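Local coordinates for protein putative isomerase (Sinorhizobium meliloti, PDB 2PPG) that is a putative isomerase of the enolase superfamily, with an enolase-like N-terminal domain and a TIM-barrel C-terminal domain, at residues T320-L331 with H343-N353. Residues are numbered along the deposited sequence; the frame is centred on the assembly and turned at random.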
loop_
_atom_site.group_PDB
_atom_site.type_symbol
_atom_site.label_atom_id
_atom_site.label_comp_id
_atom_site.label_asym_id
_atom_site.label_seq_id
_atom_site.Cartn_x
_atom_site.Cartn_y
_atom_site.Cartn_z
ATOM N N THR A 320 -1.312 -30.816 -23.884
ATOM C CA THR A 320 -1.295 -30.311 -25.248
ATOM C C THR A 320 -0.912 -31.354 -26.314
ATOM O O THR A 320 -0.949 -32.559 -26.066
ATOM C CB THR A 320 -0.379 -29.079 -25.338
ATOM O OG1 THR A 320 -0.526 -28.463 -26.620
ATOM C CG2 THR A 320 1.098 -29.471 -25.091
ATOM N N ILE A 321 -0.594 -30.870 -27.516
ATOM C CA ILE A 321 -0.084 -31.696 -28.604
ATOM C C ILE A 321 1.268 -32.247 -28.215
ATOM O O ILE A 321 2.130 -31.506 -27.757
ATOM C CB ILE A 321 0.104 -30.837 -29.879
ATOM C CG1 ILE A 321 -1.259 -30.452 -30.470
ATOM C CG2 ILE A 321 1.036 -31.536 -30.899
ATOM C CD1 ILE A 321 -1.249 -29.146 -31.216
ATOM N N GLY A 322 1.452 -33.548 -28.390
ATOM C CA GLY A 322 2.737 -34.174 -28.108
ATOM C C GLY A 322 2.583 -35.675 -28.138
ATOM O O GLY A 322 1.462 -36.181 -28.161
ATOM N N ALA A 323 3.706 -36.385 -28.134
ATOM C CA ALA A 323 3.688 -37.843 -28.215
ATOM C C ALA A 323 3.065 -38.462 -26.972
ATOM O O ALA A 323 2.283 -39.412 -27.070
ATOM C CB ALA A 323 5.093 -38.384 -28.417
ATOM N N GLY A 324 3.409 -37.929 -25.802
ATOM C CA GLY A 324 2.938 -38.518 -24.557
ATOM C C GLY A 324 4.017 -38.608 -23.501
ATOM O O GLY A 324 3.722 -38.856 -22.322
ATOM N N ILE A 325 5.267 -38.416 -23.923
ATOM C CA ILE A 325 6.403 -38.459 -23.016
ATOM C C ILE A 325 6.329 -37.335 -21.986
ATOM O O ILE A 325 6.364 -37.588 -20.784
ATOM C CB ILE A 325 7.747 -38.363 -23.787
ATOM C CG1 ILE A 325 7.905 -39.547 -24.735
ATOM C CG2 ILE A 325 8.896 -38.273 -22.842
ATOM C CD1 ILE A 325 7.817 -40.861 -24.054
ATOM N N PHE A 326 6.225 -36.089 -22.431
ATOM C CA PHE A 326 6.157 -35.040 -21.440
ATOM C C PHE A 326 4.804 -35.028 -20.731
ATOM O O PHE A 326 4.719 -34.632 -19.569
ATOM C CB PHE A 326 6.626 -33.665 -21.956
ATOM C CG PHE A 326 5.755 -33.053 -23.014
ATOM C CD1 PHE A 326 4.391 -32.825 -22.789
ATOM C CD2 PHE A 326 6.317 -32.627 -24.210
ATOM C CE1 PHE A 326 3.603 -32.239 -23.761
ATOM C CE2 PHE A 326 5.529 -32.036 -25.199
ATOM C CZ PHE A 326 4.171 -31.844 -24.980
ATOM N N LEU A 327 3.759 -35.529 -21.385
ATOM C CA LEU A 327 2.497 -35.743 -20.664
ATOM C C LEU A 327 2.662 -36.777 -19.541
ATOM O O LEU A 327 2.066 -36.656 -18.470
ATOM C CB LEU A 327 1.380 -36.172 -21.609
ATOM C CG LEU A 327 0.067 -36.664 -20.996
ATOM C CD1 LEU A 327 -0.680 -35.541 -20.301
ATOM C CD2 LEU A 327 -0.807 -37.257 -22.077
ATOM N N ALA A 328 3.485 -37.791 -19.773
ATOM C CA ALA A 328 3.709 -38.780 -18.729
ATOM C C ALA A 328 4.483 -38.155 -17.561
ATOM O O ALA A 328 4.209 -38.449 -16.389
ATOM C CB ALA A 328 4.422 -39.978 -19.277
ATOM N N ALA A 329 5.427 -37.272 -17.875
ATOM C CA ALA A 329 6.082 -36.491 -16.829
ATOM C C ALA A 329 5.019 -35.719 -16.048
ATOM O O ALA A 329 5.015 -35.709 -14.822
ATOM C CB ALA A 329 7.105 -35.550 -17.428
ATOM N N SER A 330 4.089 -35.102 -16.760
ATOM C CA SER A 330 3.038 -34.326 -16.109
ATOM C C SER A 330 2.233 -35.141 -15.089
ATOM O O SER A 330 1.918 -34.657 -13.992
ATOM C CB SER A 330 2.108 -33.705 -17.145
ATOM O OG SER A 330 1.336 -32.696 -16.544
ATOM N N LEU A 331 1.929 -36.384 -15.449
ATOM C CA LEU A 331 1.201 -37.295 -14.570
ATOM C C LEU A 331 2.009 -37.748 -13.363
ATOM O O LEU A 331 1.479 -37.836 -12.262
ATOM C CB LEU A 331 0.734 -38.509 -15.362
ATOM C CG LEU A 331 -0.281 -38.184 -16.454
ATOM C CD1 LEU A 331 -0.776 -39.488 -17.032
ATOM C CD2 LEU A 331 -1.436 -37.330 -15.899
ATOM N N HIS A 343 -6.571 -32.533 -14.107
ATOM C CA HIS A 343 -5.559 -32.458 -15.154
ATOM C C HIS A 343 -6.266 -32.431 -16.497
ATOM O O HIS A 343 -7.135 -33.258 -16.758
ATOM C CB HIS A 343 -4.636 -33.674 -15.060
ATOM C CG HIS A 343 -3.370 -33.557 -15.848
ATOM N ND1 HIS A 343 -3.341 -33.565 -17.230
ATOM C CD2 HIS A 343 -2.078 -33.477 -15.445
ATOM C CE1 HIS A 343 -2.088 -33.476 -17.640
ATOM N NE2 HIS A 343 -1.301 -33.419 -16.578
ATOM N N GLU A 344 -5.902 -31.474 -17.344
ATOM C CA GLU A 344 -6.457 -31.385 -18.698
ATOM C C GLU A 344 -6.260 -32.685 -19.485
ATOM O O GLU A 344 -5.226 -33.345 -19.371
ATOM C CB GLU A 344 -5.821 -30.216 -19.457
ATOM C CG GLU A 344 -6.481 -29.906 -20.783
ATOM C CD GLU A 344 -5.880 -28.705 -21.509
ATOM O OE1 GLU A 344 -4.728 -28.323 -21.217
ATOM O OE2 GLU A 344 -6.565 -28.140 -22.387
ATOM N N PHE A 345 -7.258 -33.040 -20.286
ATOM C CA PHE A 345 -7.179 -34.221 -21.147
ATOM C C PHE A 345 -7.665 -33.910 -22.562
ATOM O O PHE A 345 -8.871 -33.719 -22.810
ATOM C CB PHE A 345 -7.964 -35.376 -20.526
ATOM C CG PHE A 345 -8.210 -36.539 -21.454
ATOM C CD1 PHE A 345 -7.152 -37.238 -22.036
ATOM C CD2 PHE A 345 -9.505 -36.973 -21.706
ATOM C CE1 PHE A 345 -7.395 -38.329 -22.861
ATOM C CE2 PHE A 345 -9.742 -38.068 -22.534
ATOM C CZ PHE A 345 -8.690 -38.739 -23.110
ATOM N N GLN A 346 -6.698 -33.848 -23.474
ATOM C CA GLN A 346 -6.936 -33.689 -24.895
ATOM C C GLN A 346 -7.243 -35.051 -25.504
ATOM O O GLN A 346 -6.352 -35.727 -26.011
ATOM C CB GLN A 346 -5.691 -33.115 -25.572
ATOM C CG GLN A 346 -5.180 -31.794 -24.993
ATOM C CD GLN A 346 -5.732 -30.580 -25.718
ATOM O OE1 GLN A 346 -6.332 -30.709 -26.780
ATOM N NE2 GLN A 346 -5.537 -29.396 -25.142
ATOM N N HIS A 347 -8.506 -35.446 -25.449
ATOM C CA HIS A 347 -8.973 -36.694 -26.048
ATOM C C HIS A 347 -8.553 -36.847 -27.515
ATOM O O HIS A 347 -8.053 -37.893 -27.922
ATOM C CB HIS A 347 -10.495 -36.769 -25.924
ATOM C CG HIS A 347 -11.191 -35.572 -26.477
ATOM N ND1 HIS A 347 -11.790 -35.569 -27.716
ATOM C CD2 HIS A 347 -11.338 -34.319 -25.984
ATOM C CE1 HIS A 347 -12.295 -34.373 -27.955
ATOM N NE2 HIS A 347 -12.037 -33.595 -26.921
ATOM N N SER A 348 -8.745 -35.791 -28.292
ATOM C CA SER A 348 -8.466 -35.801 -29.727
ATOM C C SER A 348 -6.986 -36.043 -30.073
ATOM O O SER A 348 -6.655 -36.371 -31.213
ATOM C CB SER A 348 -8.960 -34.489 -30.345
ATOM O OG SER A 348 -8.765 -33.405 -29.447
ATOM N N ILE A 349 -6.107 -35.876 -29.084
ATOM C CA ILE A 349 -4.673 -36.139 -29.247
ATOM C C ILE A 349 -4.293 -37.484 -28.631
ATOM O O ILE A 349 -3.607 -38.293 -29.248
ATOM C CB ILE A 349 -3.810 -35.026 -28.598
ATOM C CG1 ILE A 349 -4.055 -33.680 -29.280
ATOM C CG2 ILE A 349 -2.315 -35.382 -28.651
ATOM C CD1 ILE A 349 -3.708 -32.478 -28.395
ATOM N N PHE A 350 -4.754 -37.708 -27.408
ATOM C CA PHE A 350 -4.383 -38.881 -26.634
ATOM C C PHE A 350 -4.743 -40.175 -27.349
ATOM O O PHE A 350 -3.917 -41.080 -27.433
ATOM C CB PHE A 350 -5.046 -38.831 -25.245
ATOM C CG PHE A 350 -4.498 -39.840 -24.260
ATOM C CD1 PHE A 350 -3.371 -39.548 -23.509
ATOM C CD2 PHE A 350 -5.116 -41.076 -24.085
ATOM C CE1 PHE A 350 -2.855 -40.471 -22.602
ATOM C CE2 PHE A 350 -4.611 -42.005 -23.189
ATOM C CZ PHE A 350 -3.473 -41.704 -22.443
ATOM N N GLU A 351 -5.969 -40.259 -27.861
ATOM C CA GLU A 351 -6.452 -41.505 -28.463
ATOM C C GLU A 351 -5.683 -42.000 -29.681
ATOM O O GLU A 351 -5.222 -43.139 -29.693
ATOM C CB GLU A 351 -7.949 -41.457 -28.766
ATOM C CG GLU A 351 -8.761 -42.408 -27.900
ATOM C CD GLU A 351 -8.987 -41.851 -26.512
ATOM O OE1 GLU A 351 -8.988 -40.607 -26.390
ATOM O OE2 GLU A 351 -9.167 -42.641 -25.554
ATOM N N PRO A 352 -5.550 -41.155 -30.718
ATOM C CA PRO A 352 -4.777 -41.631 -31.862
ATOM C C PRO A 352 -3.290 -41.812 -31.539
ATOM O O PRO A 352 -2.563 -42.430 -32.317
ATOM C CB PRO A 352 -4.975 -40.529 -32.915
ATOM C CG PRO A 352 -5.338 -39.312 -32.146
ATOM C CD PRO A 352 -6.073 -39.788 -30.925
ATOM N N ASN A 353 -2.838 -41.292 -30.405
ATOM C CA ASN A 353 -1.415 -41.333 -30.099
ATOM C C ASN A 353 -1.011 -42.550 -29.283
ATOM O O ASN A 353 0.180 -42.770 -29.033
ATOM C CB ASN A 353 -0.962 -40.040 -29.414
ATOM C CG ASN A 353 -0.757 -38.901 -30.395
ATOM O OD1 ASN A 353 -1.029 -39.027 -31.589
ATOM N ND2 ASN A 353 -0.274 -37.780 -29.893
#
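H343 meets helix 325-331 through three of its side chains, and can be followed outward. From CB, with CG anti to the backbone N (chi1 -166°), the imidazole is set beside S330 and L327. L331 CD2 lies over one face of the H343 ring, displaced toward the rim, 4.0 Å from the centroid and 14° off the ring normal, a CH-pi contact. H343 CE1 lies 3.7 Å from L327 CD1, which approaches obliquely. At the tip, H343 NE2 and S330 OG are hydrogen-bonded at 2.7 Å, the oxygen only 11° out of the ring plane. H343 ND1 donates to E344 O at 2.9 Å, so bonds at both nitrogens, each close to the ring plane, fix the imidazole's rotation. Parallel pairing of strand 343-345 with strand 155-161 places H343 in the closing part of the TIM barrel, where strand 343-345 runs roughly antiparallel to helix segment 325-331. L327 also spans to the next element: L327 CD2 lies 3.7 Å from F350 CD1, at the edge of the ring and in its plane. Further along, I349 reaches the loop before the helix, its CD1 3.8 Å from I321 CG1, the two side chains crossing nearly at right angles; N353 ND2 comes to 2.9 Å from G322 O.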